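Local coordinates for cell wall surface anchor family protein (Streptococcus pneumoniae, PDB 4OQ1) that serves as an ancillary pilin of the pneumococcal pilus, built partly from CnaB domains, and probably helps attach the fibre to the cell wall, at residues V151-V156 against V246-V251; L52-L57 against T87-T92; Y315-L320 against P335-I340; V119-E124 against A141-T146; E187-S192 against F209-P214. The protein carries 3 engineered substitutions. All blocks are in the same frame, centred on the assembly; numbering follows the deposited sequence.

Interaction 1 (V151-V156 against V246-V251); sequences VKLIKV and VTITVV
Val250 fits its two methyls against two neighbours of the partner strand, Leu153 and Lys155, and so fills the step between them. Its CG2 lies 3.9 Å from CG of Leu153, while its CG1 rests 3.8 Å from CD of Lys155; this fork depends on CG1 standing anti to the backbone N (chi1 179°). Leu153 in turn reaches into the hollow between Val250 and Ile248. Ile248 has CG1 turned in between its own N and carbonyl carbon (chi1 48°), which swings CD1 across to 4.0 Å from CD1 of Leu153. Phe220, from strand 216-224, packs on both Leu153 and Ile248.

The other face is staggered in the same way but carries smaller bumps. CD1 of Ile154 leans on CG2 of Thr247 at 3.8 Å, and its CB sits beside the hydroxyl of Thr249. CG2 of Thr249 then meets CG2 of Val156 at 4.0 Å.

Between the two layers run five backbone bonds of a regular parallel pair, in exact step from Val151-Val246 to Val156-Val251. Ile154 is gripped at both ends: its N bonds to Ile248 O (2.7 Å), and its O accepts from Val250 N.

Lys155 bends at chi2, laying CD 3.4 Å from Val250 O. Its NZ is joined covalently to CG of Asn252, just past the end of 246-251, and Glu222 packs on Lys155 and Val250. A Lys-Asn isopeptide bond tying adjacent parallel first and last strands, with an acidic residue close by, is the hallmark of a CnaB pilin domain.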
# COMPACT_ATOMS: atom_id res chain seq x y z
N VAL A 151 11.16 2.60 -5.01
CA VAL A 151 10.89 1.28 -5.64
C VAL A 151 9.62 1.32 -6.42
O VAL A 151 8.65 1.97 -6.03
CB VAL A 151 10.98 0.09 -4.65
CG1 VAL A 151 10.20 0.35 -3.44
CG2 VAL A 151 10.53 -1.21 -5.35
N LYS A 152 9.68 0.69 -7.62
CA LYS A 152 8.63 0.70 -8.56
C LYS A 152 8.29 -0.74 -8.89
O LYS A 152 9.17 -1.56 -9.27
CB LYS A 152 8.96 1.53 -9.83
CG LYS A 152 7.82 1.57 -10.79
CD LYS A 152 8.09 2.17 -12.15
CE LYS A 152 8.73 3.55 -12.08
NZ LYS A 152 9.09 4.10 -13.42
N LEU A 153 7.04 -1.10 -8.67
CA LEU A 153 6.50 -2.40 -9.05
C LEU A 153 5.71 -2.25 -10.34
O LEU A 153 4.84 -1.36 -10.46
CB LEU A 153 5.68 -3.04 -7.91
CG LEU A 153 5.12 -4.46 -8.15
CD1 LEU A 153 4.88 -5.15 -6.79
CD2 LEU A 153 3.86 -4.28 -8.93
N ILE A 154 6.03 -3.13 -11.30
CA ILE A 154 5.34 -3.18 -12.59
C ILE A 154 4.62 -4.53 -12.69
O ILE A 154 5.23 -5.57 -12.65
CB ILE A 154 6.27 -3.04 -13.81
CG1 ILE A 154 6.98 -1.69 -13.78
CG2 ILE A 154 5.38 -3.09 -15.04
CD1 ILE A 154 7.91 -1.45 -14.94
N LYS A 155 3.30 -4.44 -12.81
CA LYS A 155 2.42 -5.58 -12.92
C LYS A 155 1.91 -5.76 -14.34
O LYS A 155 1.28 -4.92 -14.89
CB LYS A 155 1.25 -5.43 -11.97
CG LYS A 155 0.41 -6.67 -11.78
CD LYS A 155 1.18 -7.90 -11.35
CE LYS A 155 0.29 -9.12 -11.17
NZ LYS A 155 0.01 -9.96 -12.37
N VAL A 156 2.20 -6.90 -14.89
CA VAL A 156 1.83 -7.26 -16.24
C VAL A 156 1.17 -8.64 -16.36
O VAL A 156 1.26 -9.53 -15.45
CB VAL A 156 3.04 -7.21 -17.20
CG1 VAL A 156 3.59 -5.79 -17.41
CG2 VAL A 156 4.15 -8.19 -16.83
N VAL A 246 14.92 1.06 -7.76
CA VAL A 246 14.79 -0.38 -8.04
C VAL A 246 13.39 -0.68 -8.65
O VAL A 246 12.39 -0.24 -8.13
CB VAL A 246 14.98 -1.15 -6.76
CG1 VAL A 246 14.92 -2.61 -7.10
CG2 VAL A 246 16.32 -0.83 -6.14
N THR A 247 13.37 -1.28 -9.83
CA THR A 247 12.15 -1.69 -10.54
C THR A 247 12.04 -3.21 -10.54
O THR A 247 13.04 -3.88 -10.83
CB THR A 247 12.22 -1.12 -11.96
OG1 THR A 247 12.24 0.31 -11.85
CG2 THR A 247 11.02 -1.50 -12.77
N ILE A 248 10.87 -3.77 -10.10
CA ILE A 248 10.62 -5.16 -10.14
C ILE A 248 9.32 -5.33 -10.99
O ILE A 248 8.41 -4.44 -10.99
CB ILE A 248 10.38 -5.85 -8.74
CG1 ILE A 248 9.40 -5.06 -7.93
CG2 ILE A 248 11.64 -6.00 -7.93
CD1 ILE A 248 8.84 -5.88 -6.77
N THR A 249 9.29 -6.42 -11.74
CA THR A 249 8.22 -6.70 -12.71
C THR A 249 7.58 -8.01 -12.30
O THR A 249 8.26 -9.03 -12.16
CB THR A 249 8.76 -6.77 -14.13
OG1 THR A 249 9.26 -5.49 -14.51
CG2 THR A 249 7.68 -7.22 -15.12
N VAL A 250 6.27 -7.96 -12.01
CA VAL A 250 5.55 -9.12 -11.60
C VAL A 250 4.56 -9.51 -12.73
O VAL A 250 3.84 -8.67 -13.28
CB VAL A 250 4.74 -8.80 -10.32
CG1 VAL A 250 3.93 -9.99 -9.86
CG2 VAL A 250 5.54 -8.14 -9.24
N VAL A 251 4.58 -10.78 -13.06
CA VAL A 251 3.91 -11.38 -14.23
C VAL A 251 2.72 -12.24 -13.77
O VAL A 251 2.79 -13.06 -12.81
CB VAL A 251 4.84 -12.28 -15.07
CG1 VAL A 251 4.08 -12.79 -16.31
CG2 VAL A 251 6.11 -11.56 -15.48

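Interaction 2 (L52-L57 against T87-T92); sequences LQVWKL and TSFEMT
Leu52 and Phe89 face each other as a hydrogen-bonded antiparallel pair, each giving its N-H to the other's carbonyl: Leu52 N to Phe89 O at 2.7 Å, and Phe89 N back to Leu52 O at 3.1 Å. Two residues on, Val54 and Thr87 repeat the exchange. Val54 N reaches Thr87 O at 3.0 Å, a nearly straight bond that nevertheless arrives 37° above the carbonyl plane; Thr87 N returns to Val54 O at 2.9 Å. All eight of these backbone donors and acceptors thus find partners within the pair. The two strands lie in the middle of the eight-stranded mixed sheet that forms the N-terminal part of the chain, ahead of the CnaB domains. The bonding carries on in both directions, through Lys56 with Lys85 and Met91 with His50.

Between the two bonded pairs sit Gln53 and Ser88, a non-hydrogen-bonded pair. Gln53 folds back at chi2 (-60°), laying its amide against Ser88 with NE2 3.6 Å from CB. The hydroxyl of Ser88 has its own partner, NE of Arg51. On the face of Val54, the contact is apolar: CG2 of Val54 lies 3.5 Å from CG2 of Thr87 and 3.6 Å from CE2 of Phe89, the valine and phenylalanine side chains crossing at about a right angle.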
# COMPACT_ATOMS: atom_id res chain seq x y z
N LEU A 52 13.19 24.62 18.94
CA LEU A 52 14.03 24.91 17.75
C LEU A 52 15.48 25.14 18.14
O LEU A 52 15.79 26.04 18.90
CB LEU A 52 13.46 26.09 17.04
CG LEU A 52 14.19 26.36 15.72
CD1 LEU A 52 13.79 25.37 14.58
CD2 LEU A 52 13.95 27.78 15.33
N GLN A 53 16.38 24.26 17.75
CA GLN A 53 17.78 24.42 17.99
C GLN A 53 18.37 25.46 17.04
O GLN A 53 18.09 25.38 15.79
CB GLN A 53 18.53 23.11 17.74
CG GLN A 53 18.07 21.96 18.64
CD GLN A 53 18.26 22.26 20.11
OE1 GLN A 53 19.26 22.84 20.54
NE2 GLN A 53 17.27 21.92 20.86
N VAL A 54 19.14 26.40 17.58
CA VAL A 54 19.81 27.41 16.78
C VAL A 54 21.27 27.68 17.21
O VAL A 54 21.71 27.33 18.32
CB VAL A 54 19.03 28.75 16.76
CG1 VAL A 54 17.59 28.57 16.38
CG2 VAL A 54 19.14 29.49 18.10
N TRP A 55 22.01 28.32 16.34
CA TRP A 55 23.25 28.91 16.70
C TRP A 55 23.13 30.37 16.52
O TRP A 55 22.79 30.81 15.41
CB TRP A 55 24.34 28.41 15.78
CG TRP A 55 24.71 26.95 15.94
CD1 TRP A 55 25.79 26.46 16.65
CD2 TRP A 55 24.03 25.84 15.45
NE1 TRP A 55 25.83 25.11 16.60
CE2 TRP A 55 24.75 24.67 15.90
CE3 TRP A 55 22.86 25.67 14.73
CZ2 TRP A 55 24.38 23.40 15.56
CZ3 TRP A 55 22.45 24.39 14.39
CH2 TRP A 55 23.21 23.27 14.81
N LYS A 56 23.54 31.14 17.50
CA LYS A 56 23.52 32.62 17.39
C LYS A 56 24.89 33.09 16.95
O LYS A 56 25.92 32.76 17.58
CB LYS A 56 23.16 33.22 18.77
CG LYS A 56 23.05 34.77 18.79
CD LYS A 56 22.79 35.35 20.23
CE LYS A 56 22.47 36.83 20.18
NZ LYS A 56 23.47 37.67 19.47
N LEU A 57 24.92 33.76 15.80
CA LEU A 57 26.17 34.11 15.16
C LEU A 57 26.76 35.37 15.80
O LEU A 57 26.05 36.17 16.28
CB LEU A 57 26.02 34.32 13.62
CG LEU A 57 25.33 33.31 12.71
CD1 LEU A 57 25.41 33.63 11.18
CD2 LEU A 57 25.92 31.97 12.89
N THR A 87 21.90 27.68 21.16
CA THR A 87 20.77 27.81 22.10
C THR A 87 19.52 27.14 21.54
O THR A 87 19.63 26.41 20.52
CB THR A 87 20.57 29.26 22.55
OG1 THR A 87 19.67 29.31 23.64
CG2 THR A 87 20.09 30.17 21.44
N SER A 88 18.37 27.33 22.20
CA SER A 88 17.12 26.85 21.66
C SER A 88 15.90 27.60 22.16
O SER A 88 15.96 28.26 23.16
CB SER A 88 17.07 25.36 21.94
OG SER A 88 16.58 25.16 23.24
N PHE A 89 14.80 27.55 21.41
CA PHE A 89 13.58 28.23 21.71
C PHE A 89 12.40 27.28 21.65
O PHE A 89 12.39 26.31 20.85
CB PHE A 89 13.36 29.34 20.71
CG PHE A 89 14.49 30.30 20.68
CD1 PHE A 89 14.79 31.12 21.78
CD2 PHE A 89 15.27 30.41 19.55
CE1 PHE A 89 15.85 31.99 21.74
CE2 PHE A 89 16.33 31.32 19.50
CZ PHE A 89 16.62 32.12 20.58
N GLU A 90 11.40 27.55 22.48
CA GLU A 90 10.15 26.77 22.45
C GLU A 90 9.41 26.95 21.17
O GLU A 90 9.22 28.08 20.70
CB GLU A 90 9.20 27.22 23.56
CG GLU A 90 9.77 26.99 24.94
CD GLU A 90 8.74 26.94 26.05
OE1 GLU A 90 7.53 26.74 25.76
OE2 GLU A 90 9.19 27.08 27.22
N MET A 91 8.92 25.84 20.63
CA MET A 91 8.06 25.91 19.42
C MET A 91 6.69 25.41 19.71
O MET A 91 6.49 24.51 20.54
CB MET A 91 8.56 25.07 18.24
CG MET A 91 9.97 24.64 18.31
SD MET A 91 10.42 23.49 16.99
CE MET A 91 9.66 24.28 15.61
N THR A 92 5.75 25.99 19.02
CA THR A 92 4.41 25.44 18.98
C THR A 92 3.96 25.19 17.50
O THR A 92 4.12 26.09 16.62
CB THR A 92 3.42 26.33 19.75
OG1 THR A 92 2.13 25.71 19.76
CG2 THR A 92 3.27 27.68 19.10

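Interaction 3 (Y315-L320 against P335-I340); sequences YGTYYL and PVSFTI
Ile340, Leu320 and Phe338 give up the most surface where 315-320 runs antiparallel to 335-340, and all three lie on the face that also bears Tyr318. Phe338 is central. Its CG stands between the backbone N and the carbonyl carbon (chi1 62°), which tips the ring over the partner strand; CB of Tyr318 then sits over one face, 3.8 Å from the ring centroid. The two rings are slid so far apart that they barely overlap. Leu320 crosses Phe338 at about a right angle, its CD2 3.9 Å from Phe338 CE2, while its CB meets CB of Val336.

At the far end Ile340 divides its branches: CG2 touches CD1 of Tyr315 (3.8 Å), and CG1 lies near CE2 of Tyr318. Its backbone N and O exchange bonds with Gly316, Ile340 N reaching Gly316 O at 2.8 Å. On the other face, Thr317 OG1 and Thr339 OG1 share a hydrogen bond of 3.2 Å, and a water links Tyr319 OH with Ser337 OG.

Strand 336-340 pairs with 316-322 in the antiparallel sheet of the C-terminal prealbumin-like domain. Strand 260-266 packs on its buried face, Phe262 meeting Phe338 edge-to-face, and strand 277-284 flanks 316-322 on the other side, with Phe278 and Val280 against Leu320.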
# COMPACT_ATOMS: atom_id res chain seq x y z
N TYR A 315 -10.48 -21.10 -16.88
CA TYR A 315 -9.84 -22.35 -16.78
C TYR A 315 -9.42 -22.70 -15.36
O TYR A 315 -8.73 -21.93 -14.70
CB TYR A 315 -8.63 -22.42 -17.67
CG TYR A 315 -8.97 -22.63 -19.19
CD1 TYR A 315 -10.26 -22.51 -19.69
CD2 TYR A 315 -7.97 -22.97 -20.08
CE1 TYR A 315 -10.52 -22.71 -21.06
CE2 TYR A 315 -8.21 -23.16 -21.43
CZ TYR A 315 -9.48 -23.04 -21.91
OH TYR A 315 -9.65 -23.23 -23.26
N GLY A 316 -9.71 -23.93 -14.96
CA GLY A 316 -9.38 -24.39 -13.62
C GLY A 316 -10.32 -25.47 -13.18
O GLY A 316 -11.12 -25.92 -13.98
N THR A 317 -10.23 -25.87 -11.92
CA THR A 317 -11.03 -26.94 -11.34
C THR A 317 -12.08 -26.36 -10.39
O THR A 317 -11.77 -25.43 -9.60
CB THR A 317 -10.11 -27.89 -10.63
OG1 THR A 317 -9.30 -28.52 -11.63
CG2 THR A 317 -10.89 -28.94 -9.79
N TYR A 318 -13.33 -26.82 -10.53
CA TYR A 318 -14.39 -26.36 -9.78
C TYR A 318 -15.23 -27.53 -9.20
O TYR A 318 -14.97 -28.69 -9.51
CB TYR A 318 -15.29 -25.51 -10.62
CG TYR A 318 -14.65 -24.31 -11.22
CD1 TYR A 318 -14.65 -23.12 -10.57
CD2 TYR A 318 -14.00 -24.39 -12.41
CE1 TYR A 318 -14.02 -22.02 -11.08
CE2 TYR A 318 -13.40 -23.28 -12.99
CZ TYR A 318 -13.42 -22.10 -12.31
OH TYR A 318 -12.92 -20.96 -12.80
N TYR A 319 -16.23 -27.18 -8.43
CA TYR A 319 -17.09 -28.13 -7.68
C TYR A 319 -18.55 -27.65 -7.61
O TYR A 319 -18.83 -26.49 -7.27
CB TYR A 319 -16.58 -28.42 -6.28
CG TYR A 319 -15.13 -28.80 -6.17
CD1 TYR A 319 -14.72 -30.09 -6.16
CD2 TYR A 319 -14.15 -27.78 -6.11
CE1 TYR A 319 -13.38 -30.39 -6.11
CE2 TYR A 319 -12.83 -28.08 -6.10
CZ TYR A 319 -12.46 -29.36 -6.05
OH TYR A 319 -11.14 -29.60 -6.03
N LEU A 320 -19.48 -28.60 -7.86
CA LEU A 320 -20.88 -28.38 -7.67
C LEU A 320 -21.15 -28.87 -6.24
O LEU A 320 -21.12 -30.09 -6.01
CB LEU A 320 -21.77 -29.20 -8.62
CG LEU A 320 -21.58 -28.85 -10.14
CD1 LEU A 320 -22.54 -29.68 -10.98
CD2 LEU A 320 -21.92 -27.42 -10.36
N PRO A 335 -19.11 -33.30 -3.43
CA PRO A 335 -19.46 -32.36 -4.52
C PRO A 335 -19.01 -32.97 -5.83
O PRO A 335 -18.05 -33.75 -5.87
CB PRO A 335 -18.63 -31.15 -4.21
CG PRO A 335 -18.60 -31.17 -2.73
CD PRO A 335 -18.25 -32.64 -2.47
N VAL A 336 -19.58 -32.49 -6.91
CA VAL A 336 -19.16 -32.96 -8.23
C VAL A 336 -17.96 -32.09 -8.74
O VAL A 336 -18.10 -30.91 -8.98
CB VAL A 336 -20.26 -32.75 -9.23
CG1 VAL A 336 -19.82 -33.23 -10.58
CG2 VAL A 336 -21.50 -33.50 -8.80
N SER A 337 -16.80 -32.71 -8.95
CA SER A 337 -15.69 -32.00 -9.50
C SER A 337 -15.77 -31.89 -11.02
O SER A 337 -16.19 -32.83 -11.72
CB SER A 337 -14.40 -32.76 -9.13
OG SER A 337 -13.29 -31.93 -9.55
N PHE A 338 -15.39 -30.76 -11.54
CA PHE A 338 -15.28 -30.57 -12.99
C PHE A 338 -14.17 -29.61 -13.26
O PHE A 338 -13.90 -28.72 -12.45
CB PHE A 338 -16.59 -30.12 -13.65
CG PHE A 338 -17.13 -28.81 -13.21
CD1 PHE A 338 -17.11 -27.73 -14.05
CD2 PHE A 338 -17.71 -28.64 -11.99
CE1 PHE A 338 -17.56 -26.53 -13.64
CE2 PHE A 338 -18.19 -27.46 -11.58
CZ PHE A 338 -18.18 -26.37 -12.42
N THR A 339 -13.59 -29.73 -14.47
CA THR A 339 -12.36 -29.00 -14.87
C THR A 339 -12.71 -28.32 -16.12
O THR A 339 -13.31 -28.92 -17.00
CB THR A 339 -11.18 -29.98 -15.07
OG1 THR A 339 -10.81 -30.42 -13.77
CG2 THR A 339 -9.94 -29.24 -15.65
N ILE A 340 -12.48 -27.03 -16.17
CA ILE A 340 -12.61 -26.26 -17.42
C ILE A 340 -11.24 -26.09 -18.09
O ILE A 340 -10.31 -25.64 -17.45
CB ILE A 340 -13.27 -24.96 -17.10
CG1 ILE A 340 -14.55 -25.28 -16.40
CG2 ILE A 340 -13.44 -24.10 -18.35
CD1 ILE A 340 -15.65 -24.38 -16.74
O HOH W 1 -10.83 -31.68 -7.83

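Interaction 4 (V119-E124 against A141-T146); sequences VSYPAE and AKKTDT
The connection that leaves the N-terminal sheet after strand 137-140 and leads on to the CnaB domain folds across the start of strand 120-129, with Tyr121 and Pro122 meeting Ala141, Lys143 and Thr144. Tyr121 has CG anti to the backbone N (chi1 -164°), directing the ring at this segment. Its hydroxyl donates to Ala141 O at 2.7 Å and also bonds Glu35 N, two bonds that fix the position of the oxygen, while Lys143 packed over the ring face restrains its turning. The chain of Lys143 is extended there, with CG 4.0 Å from the ring centroid and only 6° off the normal, a CH-pi contact.

The aliphatic chain runs on until NZ reaches a water, which in turn donates to Ser120 O. Lys143 N is taken by the carboxylate of Glu35. One residue further, Thr144 N bonds Pro122 O at 2.8 Å, approaching from above the carbonyl plane. The packing there is tight: CG2 of Thr144 comes to 3.3 Å from CB of Pro122. A second water accepts weakly from Glu124 N and donates to Lys142 O.

Strand 120-129 lies between 114-115 and 106-110 near one border of the mixed sheet, whereas 137-140 forms the opposite border beside 28-33; the contact therefore joins the two sides of the sheet, with Ala123 and Ala141 both packed on Ile113.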
# COMPACT_ATOMS: atom_id res chain seq x y z
N VAL A 119 9.38 11.81 12.12
CA VAL A 119 9.41 12.93 11.19
C VAL A 119 10.70 13.76 11.28
O VAL A 119 11.07 14.19 12.36
CB VAL A 119 8.27 13.90 11.55
CG1 VAL A 119 8.40 15.24 10.83
CG2 VAL A 119 6.97 13.29 11.16
N SER A 120 11.33 14.00 10.14
CA SER A 120 12.48 14.87 10.03
C SER A 120 12.13 15.98 9.06
O SER A 120 11.60 15.70 7.98
CB SER A 120 13.63 14.10 9.49
OG SER A 120 14.10 13.25 10.51
N TYR A 121 12.39 17.23 9.45
CA TYR A 121 12.24 18.37 8.55
C TYR A 121 13.48 19.23 8.66
O TYR A 121 13.49 20.28 9.34
CB TYR A 121 11.02 19.13 8.85
CG TYR A 121 10.64 20.05 7.74
CD1 TYR A 121 9.53 19.76 6.93
CD2 TYR A 121 11.37 21.18 7.46
CE1 TYR A 121 9.20 20.58 5.87
CE2 TYR A 121 11.05 22.03 6.42
CZ TYR A 121 9.96 21.73 5.62
OH TYR A 121 9.60 22.61 4.58
N PRO A 122 14.54 18.79 7.98
CA PRO A 122 15.78 19.54 7.86
C PRO A 122 15.60 20.75 7.01
O PRO A 122 14.92 20.72 6.01
CB PRO A 122 16.74 18.54 7.26
CG PRO A 122 15.89 17.53 6.62
CD PRO A 122 14.60 17.49 7.30
N ALA A 123 16.30 21.81 7.40
CA ALA A 123 16.18 23.09 6.80
C ALA A 123 17.36 24.01 7.26
O ALA A 123 17.52 24.27 8.42
CB ALA A 123 14.86 23.71 7.17
N GLU A 124 18.10 24.52 6.32
CA GLU A 124 19.21 25.35 6.58
C GLU A 124 18.99 26.74 6.15
O GLU A 124 18.92 26.99 4.93
CB GLU A 124 20.38 24.81 5.87
CG GLU A 124 20.73 23.41 6.45
CD GLU A 124 21.89 22.69 5.70
OE1 GLU A 124 22.53 23.30 4.84
OE2 GLU A 124 22.13 21.51 6.02
N ALA A 141 10.08 27.77 5.07
CA ALA A 141 11.36 27.04 5.14
C ALA A 141 11.43 25.92 4.09
O ALA A 141 10.50 25.11 4.02
CB ALA A 141 11.48 26.41 6.50
N LYS A 142 12.52 25.85 3.29
CA LYS A 142 12.63 24.88 2.26
C LYS A 142 13.18 23.68 2.94
O LYS A 142 14.07 23.78 3.75
CB LYS A 142 13.58 25.30 1.16
CG LYS A 142 13.88 24.19 0.17
CD LYS A 142 14.32 24.84 -1.13
CE LYS A 142 14.16 23.85 -2.30
NZ LYS A 142 15.15 22.81 -2.09
N LYS A 143 12.59 22.54 2.65
CA LYS A 143 13.09 21.27 3.22
C LYS A 143 14.38 20.88 2.48
O LYS A 143 14.47 20.92 1.28
CB LYS A 143 12.01 20.15 3.14
CG LYS A 143 12.36 18.89 3.94
CD LYS A 143 11.35 17.76 3.65
CE LYS A 143 11.72 16.56 4.52
NZ LYS A 143 10.61 15.58 4.54
N THR A 144 15.34 20.44 3.25
CA THR A 144 16.58 19.93 2.75
C THR A 144 16.74 18.38 2.95
O THR A 144 15.95 17.74 3.56
CB THR A 144 17.75 20.72 3.39
OG1 THR A 144 18.96 20.26 2.85
CG2 THR A 144 17.79 20.50 4.78
N ASP A 145 17.79 17.82 2.39
CA ASP A 145 18.13 16.41 2.56
C ASP A 145 17.08 15.50 1.99
O ASP A 145 16.62 14.62 2.66
CB ASP A 145 18.26 16.10 4.04
CG ASP A 145 19.62 16.49 4.63
OD1 ASP A 145 20.47 17.09 3.93
OD2 ASP A 145 19.85 16.16 5.80
N THR A 146 16.69 15.75 0.74
CA THR A 146 15.51 15.13 0.13
C THR A 146 15.65 13.78 -0.59
O THR A 146 14.65 13.20 -0.99
CB THR A 146 14.82 16.11 -0.84
OG1 THR A 146 15.80 16.74 -1.68
CG2 THR A 146 14.06 17.18 -0.07
O HOH W 2 9.00 16.21 6.36
O HOH W 3 16.20 25.23 3.95

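Interaction 5 (E187-S192 against F209-P214); sequences EYRYSS and FVTNLP
The ring of Tyr190 carries Pro214 on one face: CD of the proline lies 3.4 Å from the ring centroid and just 2° off the normal, a CH-pi contact with the two side chains crossing at about a right angle. Tyr190 CG is anti to the backbone N (chi1 173°), which turns the ring over the proline. Tyr188 presents its edge instead, with Phe209 O near the ring plane, 3.7 Å from CD2; CG of its neighbour Glu187 covers one face, and a cis peptide joins those two residues. Both segments belong to the prealbumin-like CnaB domain, where a short strand, 189-190, meets the end of edge strand 207-211 through a single bridge between Arg189 and Thr211.

Thr211 uses both of its backbone polar atoms: N donates to Tyr188 O (3.2 Å), and O accepts from Tyr190 N (3.0 Å). Its hydroxyl packs alongside Arg189, OG1 lying 3.3 Å from CG, while the guanidinium leads away to a salt bridge with Glu39. Ser191 and Ser192 likewise bond Gln43 and Asp117, so this corner of the domain meets the N-terminal part of the chain.

Beyond the bridge the chain turns at Asn212, and ND2 makes a weak bond to Tyr190 O. CD2 of Leu213 reaches CB of Tyr190 at 4.0 Å. At the other end one water ties the segments, accepting from Tyr188 N at 3.0 Å and donating to Phe209 O at 2.7 Å.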
# COMPACT_ATOMS: atom_id res chain seq x y z
N GLU A 187 0.38 8.01 -0.75
CA GLU A 187 0.27 7.10 -1.82
C GLU A 187 1.53 7.25 -2.65
O GLU A 187 1.53 7.98 -3.66
CB GLU A 187 -0.95 7.49 -2.65
CG GLU A 187 -1.31 6.67 -3.86
CD GLU A 187 -2.56 7.27 -4.57
OE1 GLU A 187 -2.55 8.46 -4.98
OE2 GLU A 187 -3.56 6.54 -4.73
N TYR A 188 2.60 6.58 -2.29
CA TYR A 188 2.79 5.80 -1.08
C TYR A 188 4.18 6.12 -0.57
O TYR A 188 5.09 6.10 -1.36
CB TYR A 188 2.76 4.32 -1.44
CG TYR A 188 1.47 3.79 -2.01
CD1 TYR A 188 0.32 3.57 -1.20
CD2 TYR A 188 1.36 3.52 -3.38
CE1 TYR A 188 -0.87 3.05 -1.73
CE2 TYR A 188 0.17 3.01 -3.93
CZ TYR A 188 -0.93 2.75 -3.11
OH TYR A 188 -2.05 2.21 -3.68
N ARG A 189 4.37 6.32 0.74
CA ARG A 189 5.58 6.80 1.33
C ARG A 189 5.62 6.18 2.68
O ARG A 189 4.61 6.13 3.36
CB ARG A 189 5.60 8.33 1.47
CG ARG A 189 5.31 8.96 0.10
CD ARG A 189 5.34 10.47 0.04
NE ARG A 189 3.98 10.92 0.23
CZ ARG A 189 3.49 11.38 1.37
NH1 ARG A 189 4.25 11.54 2.46
NH2 ARG A 189 2.20 11.72 1.38
N TYR A 190 6.77 5.68 3.06
CA TYR A 190 6.96 5.15 4.36
C TYR A 190 6.83 6.25 5.40
O TYR A 190 7.30 7.36 5.19
CB TYR A 190 8.37 4.52 4.43
CG TYR A 190 8.80 4.07 5.75
CD1 TYR A 190 8.56 2.77 6.18
CD2 TYR A 190 9.48 4.91 6.60
CE1 TYR A 190 8.90 2.32 7.39
CE2 TYR A 190 9.86 4.44 7.86
CZ TYR A 190 9.62 3.14 8.22
OH TYR A 190 9.97 2.69 9.41
N SER A 191 6.23 5.93 6.52
CA SER A 191 6.33 6.77 7.68
C SER A 191 6.22 5.87 8.85
O SER A 191 5.29 5.08 8.94
CB SER A 191 5.19 7.79 7.74
OG SER A 191 4.96 8.24 9.07
N SER A 192 7.14 5.99 9.79
CA SER A 192 7.20 5.00 10.87
C SER A 192 5.99 5.05 11.86
O SER A 192 5.82 4.12 12.63
CB SER A 192 8.51 5.07 11.65
OG SER A 192 8.64 6.33 12.20
N PHE A 209 4.42 2.66 -6.80
CA PHE A 209 5.65 3.45 -6.49
C PHE A 209 5.70 3.82 -5.05
O PHE A 209 4.77 4.46 -4.54
CB PHE A 209 5.70 4.72 -7.39
CG PHE A 209 7.03 5.41 -7.40
CD1 PHE A 209 8.04 4.92 -8.17
CD2 PHE A 209 7.24 6.57 -6.69
CE1 PHE A 209 9.31 5.53 -8.19
CE2 PHE A 209 8.50 7.21 -6.71
CZ PHE A 209 9.53 6.67 -7.47
N VAL A 210 6.73 3.35 -4.35
CA VAL A 210 6.90 3.58 -2.91
C VAL A 210 8.22 4.26 -2.65
O VAL A 210 9.30 3.71 -2.99
CB VAL A 210 6.88 2.27 -2.10
CG1 VAL A 210 6.90 2.60 -0.63
CG2 VAL A 210 5.61 1.49 -2.48
N THR A 211 8.16 5.39 -1.95
CA THR A 211 9.36 6.12 -1.52
C THR A 211 9.66 6.05 -0.02
O THR A 211 8.78 5.84 0.79
CB THR A 211 9.28 7.58 -1.95
OG1 THR A 211 8.18 8.25 -1.37
CG2 THR A 211 9.11 7.67 -3.40
N ASN A 212 10.93 6.29 0.33
CA ASN A 212 11.39 6.53 1.69
C ASN A 212 11.41 5.33 2.59
O ASN A 212 11.51 5.45 3.79
CB ASN A 212 10.54 7.58 2.37
CG ASN A 212 11.21 8.18 3.54
OD1 ASN A 212 12.27 8.74 3.40
ND2 ASN A 212 10.64 7.99 4.72
N LEU A 213 11.24 4.14 2.02
CA LEU A 213 11.49 2.97 2.76
C LEU A 213 12.92 2.97 3.34
O LEU A 213 13.84 3.30 2.64
CB LEU A 213 11.36 1.74 1.84
CG LEU A 213 9.91 1.41 1.40
CD1 LEU A 213 9.97 0.29 0.38
CD2 LEU A 213 8.93 1.09 2.54
N PRO A 214 13.11 2.55 4.61
CA PRO A 214 14.46 2.35 5.08
C PRO A 214 15.19 1.36 4.19
O PRO A 214 14.55 0.54 3.52
CB PRO A 214 14.29 1.75 6.48
CG PRO A 214 12.90 2.02 6.89
CD PRO A 214 12.13 2.44 5.70
O HOH W 4 4.80 7.15 -4.25

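The five contacts string out along an elongated chain. Interactions 2 and 4 belong to the N-terminal sheet, their centres about 16 Å apart. Interactions 1 and 5 share the central CnaB domain and touch directly: strands 150-157 and 207-211 are neighbours, with a probable hydrogen bond from Val210 N to Val151 O of 2.9 Å. Interaction 4 comes closest to interaction 5, about 6 Å between nearest atoms, at the junction of these two parts. Interaction 3 lies alone in the C-terminal domain, its centre about 33 Å from that of interaction 1, whose lysine forms the isopeptide bond, and about 71 Å from that of interaction 2 at the far end.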